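Local coordinates for HD domain protein (Enterococcus faecalis, PDB 4LRL) that probably hydrolyses deoxyribonucleoside triphosphates at the metal site of an HD domain, under allosteric control by nucleotides bound between its subunits, at residues C[61-66]-C[164-169]; C[52-57]-C[127-132]; C[271-276]-C[439-444]. One frame throughout, in Å; residues are numbered along the deposited sequence.

Contact 1 of 3, residues C[61-66]-C[164-169]; sequences SAEVQR and PETEVY. With DGT (2'-deoxyguanosine-5'-triphosphate), chain O.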
loop_
_atom_site.group_PDB
_atom_site.type_symbol
_atom_site.label_atom_id
_atom_site.label_comp_id
_atom_site.label_asym_id
_atom_site.label_seq_id
_atom_site.Cartn_x
_atom_site.Cartn_y
_atom_site.Cartn_z
ATOM N N SER C 61 -8.292 31.305 9.866
ATOM C CA SER C 61 -8.154 32.132 11.072
ATOM C C SER C 61 -6.792 31.949 11.759
ATOM O O SER C 61 -6.175 30.893 11.634
ATOM C CB SER C 61 -9.280 31.831 12.066
ATOM O OG SER C 61 -9.000 30.653 12.805
ATOM N N ALA C 62 -6.357 32.973 12.498
ATOM C CA ALA C 62 -5.027 33.014 13.117
ATOM C C ALA C 62 -4.743 31.855 14.068
ATOM O O ALA C 62 -3.636 31.321 14.087
ATOM C CB ALA C 62 -4.824 34.342 13.842
ATOM N N GLU C 63 -5.754 31.477 14.846
ATOM C CA GLU C 63 -5.620 30.471 15.887
ATOM C C GLU C 63 -5.531 29.049 15.328
ATOM O O GLU C 63 -4.928 28.177 15.946
ATOM C CB GLU C 63 -6.782 30.578 16.878
ATOM C CG GLU C 63 -6.815 31.866 17.699
ATOM C CD GLU C 63 -7.412 33.045 16.939
ATOM O OE1 GLU C 63 -8.097 32.810 15.915
ATOM O OE2 GLU C 63 -7.198 34.206 17.367
ATOM N N VAL C 64 -6.147 28.814 14.172
ATOM C CA VAL C 64 -6.065 27.522 13.504
ATOM C C VAL C 64 -4.744 27.428 12.729
ATOM O O VAL C 64 -4.098 26.388 12.737
ATOM C CB VAL C 64 -7.284 27.268 12.585
ATOM C CG1 VAL C 64 -7.118 25.986 11.766
ATOM C CG2 VAL C 64 -8.563 27.170 13.416
ATOM N N GLN C 65 -4.340 28.524 12.094
ATOM C CA GLN C 65 -3.116 28.556 11.304
ATOM C C GLN C 65 -1.859 28.215 12.103
ATOM O O GLN C 65 -0.924 27.619 11.561
ATOM C CB GLN C 65 -2.931 29.918 10.630
ATOM C CG GLN C 65 -3.880 30.153 9.466
ATOM C CD GLN C 65 -3.691 29.160 8.329
ATOM O OE1 GLN C 65 -2.581 28.967 7.835
ATOM N NE2 GLN C 65 -4.786 28.548 7.894
ATOM N N ARG C 66 -1.838 28.590 13.382
ATOM C CA ARG C 66 -0.641 28.393 14.195
ATOM C C ARG C 66 -0.440 26.917 14.562
ATOM O O ARG C 66 0.652 26.506 14.964
ATOM C CB ARG C 66 -0.639 29.312 15.428
ATOM C CG ARG C 66 -1.734 29.059 16.430
ATOM C CD ARG C 66 -1.224 29.241 17.850
ATOM N NE ARG C 66 -1.918 28.304 18.724
ATOM C CZ ARG C 66 -1.474 27.842 19.891
ATOM N NH1 ARG C 66 -2.236 26.981 20.549
ATOM N NH2 ARG C 66 -0.300 28.226 20.406
ATOM N N PRO C 164 -13.581 37.071 22.849
ATOM C CA PRO C 164 -13.757 38.045 21.780
ATOM C C PRO C 164 -12.453 38.485 21.126
ATOM O O PRO C 164 -12.465 38.899 19.970
ATOM C CB PRO C 164 -14.410 39.226 22.495
ATOM C CG PRO C 164 -15.110 38.611 23.659
ATOM C CD PRO C 164 -14.178 37.535 24.111
ATOM N N GLU C 165 -11.343 38.389 21.852
ATOM C CA GLU C 165 -10.043 38.785 21.320
ATOM C C GLU C 165 -9.546 37.926 20.149
ATOM O O GLU C 165 -8.607 38.322 19.455
ATOM C CB GLU C 165 -8.994 38.796 22.430
ATOM C CG GLU C 165 -8.689 37.427 23.012
ATOM C CD GLU C 165 -8.031 37.517 24.360
ATOM O OE1 GLU C 165 -6.783 37.509 24.404
ATOM O OE2 GLU C 165 -8.758 37.620 25.374
ATOM N N THR C 166 -10.153 36.753 19.941
ATOM C CA THR C 166 -9.736 35.860 18.853
ATOM C C THR C 166 -10.498 36.054 17.541
ATOM O O THR C 166 -11.649 36.484 17.519
ATOM C CB THR C 166 -9.774 34.357 19.250
ATOM O OG1 THR C 166 -11.128 33.930 19.479
ATOM C CG2 THR C 166 -8.895 34.091 20.486
ATOM N N GLU C 167 -9.813 35.724 16.453
ATOM C CA GLU C 167 -10.386 35.644 15.118
ATOM C C GLU C 167 -11.460 34.554 15.059
ATOM O O GLU C 167 -12.488 34.733 14.394
ATOM C CB GLU C 167 -9.263 35.336 14.126
ATOM C CG GLU C 167 -9.515 35.720 12.680
ATOM C CD GLU C 167 -8.211 35.860 11.898
ATOM O OE1 GLU C 167 -7.270 36.529 12.396
ATOM O OE2 GLU C 167 -8.130 35.305 10.780
ATOM N N VAL C 168 -11.228 33.444 15.766
ATOM C CA VAL C 168 -12.147 32.295 15.782
ATOM C C VAL C 168 -13.509 32.646 16.375
ATOM O O VAL C 168 -14.549 32.249 15.836
ATOM C CB VAL C 168 -11.538 31.071 16.520
ATOM C CG1 VAL C 168 -12.620 30.085 16.959
ATOM C CG2 VAL C 168 -10.509 30.376 15.636
ATOM N N TYR C 169 -13.492 33.399 17.474
ATOM C CA TYR C 169 -14.718 33.889 18.090
ATOM C C TYR C 169 -15.502 34.758 17.113
ATOM O O TYR C 169 -16.705 34.552 16.922
ATOM C CB TYR C 169 -14.409 34.702 19.354
ATOM C CG TYR C 169 -15.633 35.348 19.977
ATOM C CD1 TYR C 169 -16.366 34.689 20.964
ATOM C CD2 TYR C 169 -16.060 36.617 19.573
ATOM C CE1 TYR C 169 -17.491 35.270 21.536
ATOM C CE2 TYR C 169 -17.188 37.216 20.144
ATOM C CZ TYR C 169 -17.899 36.534 21.122
ATOM O OH TYR C 169 -19.013 37.109 21.689
HETATM P PG DGT O . -9.062 31.825 -3.354
HETATM O O1G DGT O . -9.233 33.318 -3.157
HETATM O O2G DGT O . -9.482 30.979 -2.174
HETATM O O3G DGT O . -9.579 31.344 -4.696
HETATM O O3B DGT O . -7.459 31.639 -3.402
HETATM P PB DGT O . -6.781 30.362 -4.113
HETATM O O1B DGT O . -7.783 29.240 -4.190
HETATM O O2B DGT O . -6.098 30.838 -5.376
HETATM O O3A DGT O . -5.598 29.991 -3.072
HETATM P PA DGT O . -5.830 29.547 -1.541
HETATM O O1A DGT O . -7.285 29.410 -1.217
HETATM O O2A DGT O . -4.974 30.421 -0.660
HETATM O "O5'" DGT O . -5.187 28.070 -1.547
HETATM C "C5'" DGT O . -5.438 27.170 -2.629
HETATM C "C4'" DGT O . -4.826 25.805 -2.340
HETATM O "O4'" DGT O . -4.161 25.812 -1.077
HETATM C "C3'" DGT O . -5.902 24.732 -2.262
HETATM O "O3'" DGT O . -5.520 23.623 -3.094
HETATM C "C2'" DGT O . -5.963 24.311 -0.803
HETATM C "C1'" DGT O . -4.570 24.675 -0.312
HETATM N N9 DGT O . -4.471 24.981 1.138
HETATM C C8 DGT O . -3.735 24.281 2.016
HETATM N N7 DGT O . -3.817 24.799 3.264
HETATM C C5 DGT O . -4.625 25.863 3.188
HETATM C C6 DGT O . -5.137 26.862 4.145
HETATM O O6 DGT O . -4.796 26.807 5.346
HETATM N N1 DGT O . -5.959 27.811 3.674
HETATM C C2 DGT O . -6.327 27.882 2.375
HETATM N N2 DGT O . -7.160 28.868 1.978
HETATM N N3 DGT O . -5.889 26.994 1.441
HETATM C C4 DGT O . -5.055 25.981 1.787
#
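Glu63 leaves its helix with CG beside the backbone N and then bends sharply at chi2 (81°), which swings its carboxylate onto the start of helix 167-175. Both oxygens are used. OE2 takes the N-H of Glu167 at 3.2 Å, on its syn side but somewhat out of the carboxylate plane, while OE1 takes that of Val168, also at 3.2 Å, from well above the plane and with a more bent geometry. Between them the carboxyl group also rests on the Thr166 side chain, with OE2 3.2 Å from Thr166 CB. Thr166 itself is the N-cap: its OG1 accepts from Tyr169 N at 3.1 Å and is bonded as well to backbone carbonyls of Ile160 and Ser163. Two first-turn amides thus go to a side chain from a distant part of the chain and a third to the local cap, and a helix start of this kind would probably favour the charged form of Glu63.

Glu167 answers in the other direction. Its extended chain lies alongside Ser61 and Ala62, bringing OE2 to 3.2 Å from Ser61 CA and OE1 over the methyl of Ala62. Val168 CG2 comes within 3.2 Å of Ser61 OG, a hydroxyl whose polar partner is the carbonyl of Leu58.

Gln65, which takes no part in the pairing, gives through NE2 an almost straight bond (169°) to O6 of the bound dGTP; Ala62 also packs on Met349 of the second subunit. This is a helix N-terminus with Thr166 as its N-cap, two of whose first-turn amides bond to a glutamate carboxylate from another helix, here linking helix 167-175 to the short helix that carries Gln65 of the intersubunit dGTP site.

Contact 2 of 3, residues C[52-57]-C[127-132]; sequences HQVILD and TLCAAL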
loop_
_atom_site.group_PDB
_atom_site.type_symbol
_atom_site.label_atom_id
_atom_site.label_comp_id
_atom_site.label_asym_id
_atom_site.label_seq_id
_atom_site.Cartn_x
_atom_site.Cartn_y
_atom_site.Cartn_z
ATOM N N HIS C 52 -18.615 25.295 3.199
ATOM C CA HIS C 52 -19.137 26.406 3.994
ATOM C C HIS C 52 -18.120 27.531 4.126
ATOM O O HIS C 52 -16.941 27.284 4.392
ATOM C CB HIS C 52 -19.539 25.932 5.392
ATOM C CG HIS C 52 -20.643 24.922 5.398
ATOM N ND1 HIS C 52 -20.416 23.563 5.286
ATOM C CD2 HIS C 52 -21.986 25.071 5.509
ATOM C CE1 HIS C 52 -21.571 22.922 5.326
ATOM N NE2 HIS C 52 -22.539 23.814 5.459
ATOM N N GLN C 53 -18.592 28.764 3.955
ATOM C CA GLN C 53 -17.792 29.963 4.201
ATOM C C GLN C 53 -17.265 30.005 5.643
ATOM O O GLN C 53 -16.131 30.405 5.884
ATOM C CB GLN C 53 -18.619 31.219 3.890
ATOM C CG GLN C 53 -17.834 32.525 3.884
ATOM C CD GLN C 53 -16.777 32.575 2.783
ATOM O OE1 GLN C 53 -17.099 32.640 1.596
ATOM N NE2 GLN C 53 -15.507 32.559 3.180
ATOM N N VAL C 54 -18.092 29.585 6.596
ATOM C CA VAL C 54 -17.705 29.562 8.003
ATOM C C VAL C 54 -16.471 28.673 8.223
ATOM O O VAL C 54 -15.542 29.056 8.939
ATOM C CB VAL C 54 -18.879 29.092 8.902
ATOM C CG1 VAL C 54 -18.416 28.821 10.328
ATOM C CG2 VAL C 54 -19.996 30.122 8.895
ATOM N N ILE C 55 -16.472 27.495 7.592
ATOM C CA ILE C 55 -15.382 26.536 7.715
ATOM C C ILE C 55 -14.106 27.081 7.070
ATOM O O ILE C 55 -13.034 27.011 7.672
ATOM C CB ILE C 55 -15.767 25.152 7.120
ATOM C CG1 ILE C 55 -17.009 24.578 7.824
ATOM C CG2 ILE C 55 -14.576 24.179 7.158
ATOM C CD1 ILE C 55 -16.877 24.374 9.338
ATOM N N LEU C 56 -14.225 27.640 5.864
ATOM C CA LEU C 56 -13.073 28.222 5.189
ATOM C C LEU C 56 -12.448 29.332 6.033
ATOM O O LEU C 56 -11.220 29.394 6.183
ATOM C CB LEU C 56 -13.440 28.744 3.799
ATOM C CG LEU C 56 -12.263 29.354 3.018
ATOM C CD1 LEU C 56 -11.182 28.321 2.740
ATOM C CD2 LEU C 56 -12.719 30.007 1.737
ATOM N N ASP C 57 -13.304 30.191 6.588
ATOM C CA ASP C 57 -12.855 31.281 7.457
ATOM C C ASP C 57 -12.174 30.763 8.724
ATOM O O ASP C 57 -11.173 31.330 9.171
ATOM C CB ASP C 57 -14.019 32.201 7.834
ATOM C CG ASP C 57 -14.505 33.048 6.674
ATOM O OD1 ASP C 57 -13.784 33.174 5.660
ATOM O OD2 ASP C 57 -15.615 33.599 6.787
ATOM N N THR C 127 -21.302 20.825 14.294
ATOM C CA THR C 127 -20.521 19.606 14.418
ATOM C C THR C 127 -19.195 19.740 13.651
ATOM O O THR C 127 -18.146 19.292 14.133
ATOM C CB THR C 127 -21.315 18.367 13.955
ATOM O OG1 THR C 127 -22.593 18.332 14.613
ATOM C CG2 THR C 127 -20.569 17.090 14.290
ATOM N N LEU C 128 -19.250 20.371 12.476
ATOM C CA LEU C 128 -18.054 20.600 11.669
ATOM C C LEU C 128 -17.130 21.592 12.359
ATOM O O LEU C 128 -15.909 21.413 12.378
ATOM C CB LEU C 128 -18.425 21.085 10.264
ATOM C CG LEU C 128 -19.168 20.085 9.383
ATOM C CD1 LEU C 128 -19.599 20.696 8.048
ATOM C CD2 LEU C 128 -18.314 18.848 9.177
ATOM N N CYS C 129 -17.723 22.629 12.946
ATOM C CA CYS C 129 -16.949 23.619 13.685
ATOM C C CYS C 129 -16.224 22.980 14.867
ATOM O O CYS C 129 -15.008 23.122 14.998
ATOM C CB CYS C 129 -17.840 24.779 14.127
ATOM S SG CYS C 129 -18.330 25.829 12.749
ATOM N N ALA C 130 -16.961 22.251 15.699
ATOM C CA ALA C 130 -16.350 21.524 16.823
ATOM C C ALA C 130 -15.261 20.541 16.387
ATOM O O ALA C 130 -14.251 20.404 17.074
ATOM C CB ALA C 130 -17.387 20.829 17.650
ATOM N N ALA C 131 -15.458 19.879 15.248
ATOM C CA ALA C 131 -14.456 18.957 14.714
ATOM C C ALA C 131 -13.165 19.679 14.318
ATOM O O ALA C 131 -12.070 19.230 14.634
ATOM C CB ALA C 131 -15.011 18.205 13.533
ATOM N N LEU C 132 -13.305 20.809 13.634
ATOM C CA LEU C 132 -12.156 21.580 13.210
ATOM C C LEU C 132 -11.378 22.180 14.390
ATOM O O LEU C 132 -10.135 22.240 14.378
ATOM C CB LEU C 132 -12.598 22.676 12.243
ATOM C CG LEU C 132 -11.464 23.461 11.583
ATOM C CD1 LEU C 132 -10.563 22.514 10.760
ATOM C CD2 LEU C 132 -12.036 24.575 10.735
#
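Ile55 carries most of the meeting between helix 53-60 and helix 124-133, and its side chain can be traced outward from CB. At CB it forks. The CG2 branch turns to the later part of the partner helix and comes loosely against Leu132 CD2, at 4.4 Å; the same leucine methyl lies 4.0 Å from the backbone O of Ile55, touching main chain as well as side chain. The other branch leaves through CG1, which stands beside the backbone N, and a second bend of the same sense (chi2 -59°) carries CD1 against two successive residues of helix 124-133. There CD1 touches Leu128 CB at 3.8 Å and Cys129 SG at 4.0 Å, the isoleucine crossing Leu128 at about a right angle.

Neighbours extend the same surface. Val54 CG1 reaches Cys129 SG at 3.8 Å, so the sulfur is touched by methyls from two consecutive residues. Nearer the start of the helix, His52, its N-cap residue, lays the CE1 corner of its ring obliquely against Leu128 CD1 at 4.0 Å.

Over the segments 53-57 and 127-132 the axes run nearly parallel, 11° apart, and 10.4 Å from each other at their closest. Helix 87-108 packs beside both, Tyr95 on Ile55 and Leu92 on Leu132. The carbonyl of Ala131 is hydrogen-bonded to ND1 of His134, a ligand of the bound nickel, so this carbonyl is in the metal's second shell.

Across the pair itself no hydrogen bond is made: methyls, a thiol sulfur and an imidazole CE1 carbon meet by dispersion and burial, so shape rather than directional bonding sets how the helices fit.

Contact 3 of 3, residues C[271-276]-C[439-444]; sequences VSRGME and DERFYF. With DGT (2'-deoxyguanosine-5'-triphosphate), chain R.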
loop_
_atom_site.group_PDB
_atom_site.type_symbol
_atom_site.label_atom_id
_atom_site.label_comp_id
_atom_site.label_asym_id
_atom_site.label_seq_id
_atom_site.Cartn_x
_atom_site.Cartn_y
_atom_site.Cartn_z
ATOM N N VAL C 271 12.143 5.263 23.681
ATOM C CA VAL C 271 13.115 6.251 23.230
ATOM C C VAL C 271 12.431 7.618 23.115
ATOM O O VAL C 271 12.971 8.624 23.564
ATOM C CB VAL C 271 13.808 5.818 21.933
ATOM C CG1 VAL C 271 14.702 6.910 21.403
ATOM C CG2 VAL C 271 14.612 4.545 22.170
ATOM N N SER C 272 11.219 7.642 22.569
ATOM C CA SER C 272 10.449 8.886 22.486
ATOM C C SER C 272 10.186 9.458 23.867
ATOM O O SER C 272 10.297 10.673 24.076
ATOM C CB SER C 272 9.119 8.655 21.776
ATOM O OG SER C 272 9.351 8.003 20.549
ATOM N N ARG C 273 9.823 8.586 24.800
ATOM C CA ARG C 273 9.604 9.003 26.169
ATOM C C ARG C 273 10.897 9.469 26.861
ATOM O O ARG C 273 10.854 10.334 27.741
ATOM C CB ARG C 273 8.911 7.904 26.956
ATOM C CG ARG C 273 7.451 7.696 26.552
ATOM C CD ARG C 273 6.742 6.977 27.664
ATOM N NE ARG C 273 6.857 5.535 27.530
ATOM C CZ ARG C 273 6.804 4.670 28.538
ATOM N NH1 ARG C 273 6.660 5.086 29.794
ATOM N NH2 ARG C 273 6.914 3.374 28.280
ATOM N N GLY C 274 12.032 8.907 26.449
ATOM C CA GLY C 274 13.345 9.379 26.880
ATOM C C GLY C 274 13.612 10.828 26.513
ATOM O O GLY C 274 14.172 11.586 27.308
ATOM N N MET C 275 13.206 11.225 25.308
ATOM C CA MET C 275 13.394 12.605 24.864
ATOM C C MET C 275 12.433 13.550 25.594
ATOM O O MET C 275 12.774 14.698 25.901
ATOM C CB MET C 275 13.224 12.707 23.348
ATOM C CG MET C 275 14.359 12.057 22.560
ATOM S SD MET C 275 15.937 12.893 22.835
ATOM C CE MET C 275 15.683 14.423 21.937
ATOM N N GLU C 276 11.232 13.053 25.870
ATOM C CA GLU C 276 10.237 13.816 26.592
ATOM C C GLU C 276 10.702 14.109 28.022
ATOM O O GLU C 276 10.510 15.221 28.525
ATOM C CB GLU C 276 8.905 13.071 26.584
ATOM C CG GLU C 276 7.730 13.913 27.020
ATOM C CD GLU C 276 7.576 13.991 28.540
ATOM O OE1 GLU C 276 7.038 15.015 29.027
ATOM O OE2 GLU C 276 7.983 13.034 29.246
ATOM N N ASP C 439 3.065 0.325 31.684
ATOM C CA ASP C 439 4.343 -0.093 32.254
ATOM C C ASP C 439 4.818 0.778 33.430
ATOM O O ASP C 439 4.048 1.549 34.001
ATOM C CB ASP C 439 5.420 -0.178 31.165
ATOM C CG ASP C 439 5.725 1.168 30.520
ATOM O OD1 ASP C 439 6.040 1.171 29.315
ATOM O OD2 ASP C 439 5.663 2.218 31.192
ATOM N N GLU C 440 6.082 0.607 33.799
ATOM C CA GLU C 440 6.779 1.507 34.706
ATOM C C GLU C 440 8.227 1.526 34.246
ATOM O O GLU C 440 8.863 0.475 34.133
ATOM C CB GLU C 440 6.721 1.027 36.169
ATOM C CG GLU C 440 5.344 0.980 36.830
ATOM C CD GLU C 440 4.756 2.353 37.116
ATOM O OE1 GLU C 440 5.523 3.287 37.446
ATOM O OE2 GLU C 440 3.516 2.488 37.020
ATOM N N ARG C 441 8.746 2.717 33.982
ATOM C CA ARG C 441 10.146 2.844 33.593
ATOM C C ARG C 441 10.979 3.758 34.482
ATOM O O ARG C 441 10.490 4.763 35.011
ATOM C CB ARG C 441 10.266 3.271 32.134
ATOM C CG ARG C 441 10.135 2.108 31.187
ATOM C CD ARG C 441 10.100 2.531 29.720
ATOM N NE ARG C 441 9.788 1.361 28.913
ATOM C CZ ARG C 441 10.683 0.465 28.515
ATOM N NH1 ARG C 441 11.969 0.609 28.822
ATOM N NH2 ARG C 441 10.287 -0.577 27.804
ATOM N N PHE C 442 12.247 3.387 34.629
ATOM C CA PHE C 442 13.242 4.211 35.286
ATOM C C PHE C 442 14.244 4.704 34.240
ATOM O O PHE C 442 14.837 3.913 33.497
ATOM C CB PHE C 442 13.931 3.409 36.393
ATOM C CG PHE C 442 15.079 4.122 37.032
ATOM C CD1 PHE C 442 14.879 5.322 37.718
ATOM C CD2 PHE C 442 16.362 3.594 36.956
ATOM C CE1 PHE C 442 15.945 5.994 38.318
ATOM C CE2 PHE C 442 17.446 4.248 37.564
ATOM C CZ PHE C 442 17.238 5.454 38.247
ATOM N N TYR C 443 14.420 6.016 34.170
ATOM C CA TYR C 443 15.214 6.603 33.114
ATOM C C TYR C 443 16.546 7.048 33.671
ATOM O O TYR C 443 16.615 7.529 34.790
ATOM C CB TYR C 443 14.462 7.771 32.462
ATOM C CG TYR C 443 13.442 7.324 31.440
ATOM C CD1 TYR C 443 12.120 7.055 31.804
ATOM C CD2 TYR C 443 13.807 7.154 30.110
ATOM C CE1 TYR C 443 11.175 6.631 30.841
ATOM C CE2 TYR C 443 12.887 6.727 29.154
ATOM C CZ TYR C 443 11.578 6.465 29.524
ATOM O OH TYR C 443 10.694 6.046 28.553
ATOM N N PHE C 444 17.604 6.889 32.881
ATOM C CA PHE C 444 18.966 7.208 33.336
ATOM C C PHE C 444 19.853 7.516 32.140
ATOM O O PHE C 444 19.526 7.115 31.011
ATOM C CB PHE C 444 19.558 6.043 34.140
ATOM C CG PHE C 444 19.435 4.705 33.463
ATOM C CD1 PHE C 444 20.408 4.270 32.558
ATOM C CD2 PHE C 444 18.346 3.875 33.729
ATOM C CE1 PHE C 444 20.299 3.020 31.927
ATOM C CE2 PHE C 444 18.223 2.629 33.104
ATOM C CZ PHE C 444 19.204 2.202 32.201
HETATM P PG DGT R . 21.131 1.622 20.769
HETATM O O1G DGT R . 20.456 0.386 20.201
HETATM O O2G DGT R . 22.005 1.334 21.982
HETATM O O3G DGT R . 21.774 2.518 19.723
HETATM O O3B DGT R . 19.974 2.567 21.387
HETATM P PB DGT R . 18.418 2.368 21.074
HETATM O O1B DGT R . 17.749 1.816 22.305
HETATM O O2B DGT R . 18.247 1.674 19.746
HETATM O O3A DGT R . 17.930 3.885 20.905
HETATM P PA DGT R . 18.227 4.836 19.647
HETATM O O1A DGT R . 18.500 6.201 20.214
HETATM O O2A DGT R . 19.193 4.259 18.665
HETATM O "O5'" DGT R . 16.782 4.932 18.937
HETATM C "C5'" DGT R . 15.967 3.800 18.653
HETATM C "C4'" DGT R . 15.427 3.883 17.227
HETATM O "O4'" DGT R . 14.989 5.202 16.860
HETATM C "C3'" DGT R . 16.520 3.567 16.216
HETATM O "O3'" DGT R . 16.800 2.158 16.130
HETATM C "C2'" DGT R . 15.986 4.201 14.938
HETATM C "C1'" DGT R . 15.086 5.335 15.435
HETATM N N9 DGT R . 15.618 6.671 15.071
HETATM C C8 DGT R . 14.923 7.631 14.426
HETATM N N7 DGT R . 15.666 8.755 14.235
HETATM C C5 DGT R . 16.874 8.515 14.776
HETATM C C6 DGT R . 18.158 9.258 14.922
HETATM O O6 DGT R . 18.318 10.423 14.507
HETATM N N1 DGT R . 19.167 8.659 15.539
HETATM C C2 DGT R . 19.089 7.411 16.014
HETATM N N2 DGT R . 20.185 6.909 16.616
HETATM N N3 DGT R . 17.957 6.659 15.930
HETATM C C4 DGT R . 16.837 7.147 15.323
#
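The guanidinium of Arg273 has the hydroxyl of Tyr443 over one face, 3.9 Å above the plane and toward the rim, and Asp439 at its edge. Guanidinium and carboxylate are almost coplanar (13°) and come from opposite directions, so the salt bridge is two-pronged but uneven: NH2 meets the syn lone pair of Asp439 OD1 at 2.6 Å, whereas the bond from NH1 to OD2, 3.3 Å, is weak. A bend at chi3 (-88°) turns the arginine head toward the acid, and its NE is tied back to the carbonyl of Phe268. Arg441 joins the network through NE, which makes a long salt bridge of 3.8 Å with Asp439 OD1; its NH1 bonds Ser355. One carboxylate thereby draws in two arginines.

Strand 441-444 is the middle strand of a three-stranded antiparallel sheet, between 354-357 and 387-389, and the 271-276 part of helix 270-291 crosses it at -60°. Tyr443 points from the strand to the helix at the point of nearest backbones. Its ring, steeply inclined to the guanidinium, sets CE2 3.5 Å from Gly274 CA. The phenol oxygen lies 3.0 Å from Arg273 CB and is hydrogen-bonded to the carbonyl of Pro270, which helps hold the ring beside the first turn of the helix.

From that turn Val271 faces away from the strand and toward nucleotide: its CG2 is 3.6 Å from O3A, the alpha-beta bridging oxygen of the bound dGTP, a nucleotide also hydrogen-bonded by Arg350 and Lys354 of the same chain.

How the contacts relate
Contacts 1 and 2 belong to one half of the fold, with centres about 13 Å apart; contact 3 lies across the chain's centre, its own centre about 35 Å from that of contact 1 and about 38 Å from that of contact 2. Along the chain the first two interleave, 52-57, 61-66, 127-132, 164-169, so the successive helices 53-60 and 62-65 each fasten to a different helix of the HD domain. Only later do 271-276 and 439-444 pair, within the HD-associated region, their nearest atoms about 17 Å from contact 1 and about 23 Å from contact 2. Yet dGTP sites of one kind, shared between subunits, draw Gln65 from one chain and flank Val271 in another, which is consistent with allosteric coupling through the assembly.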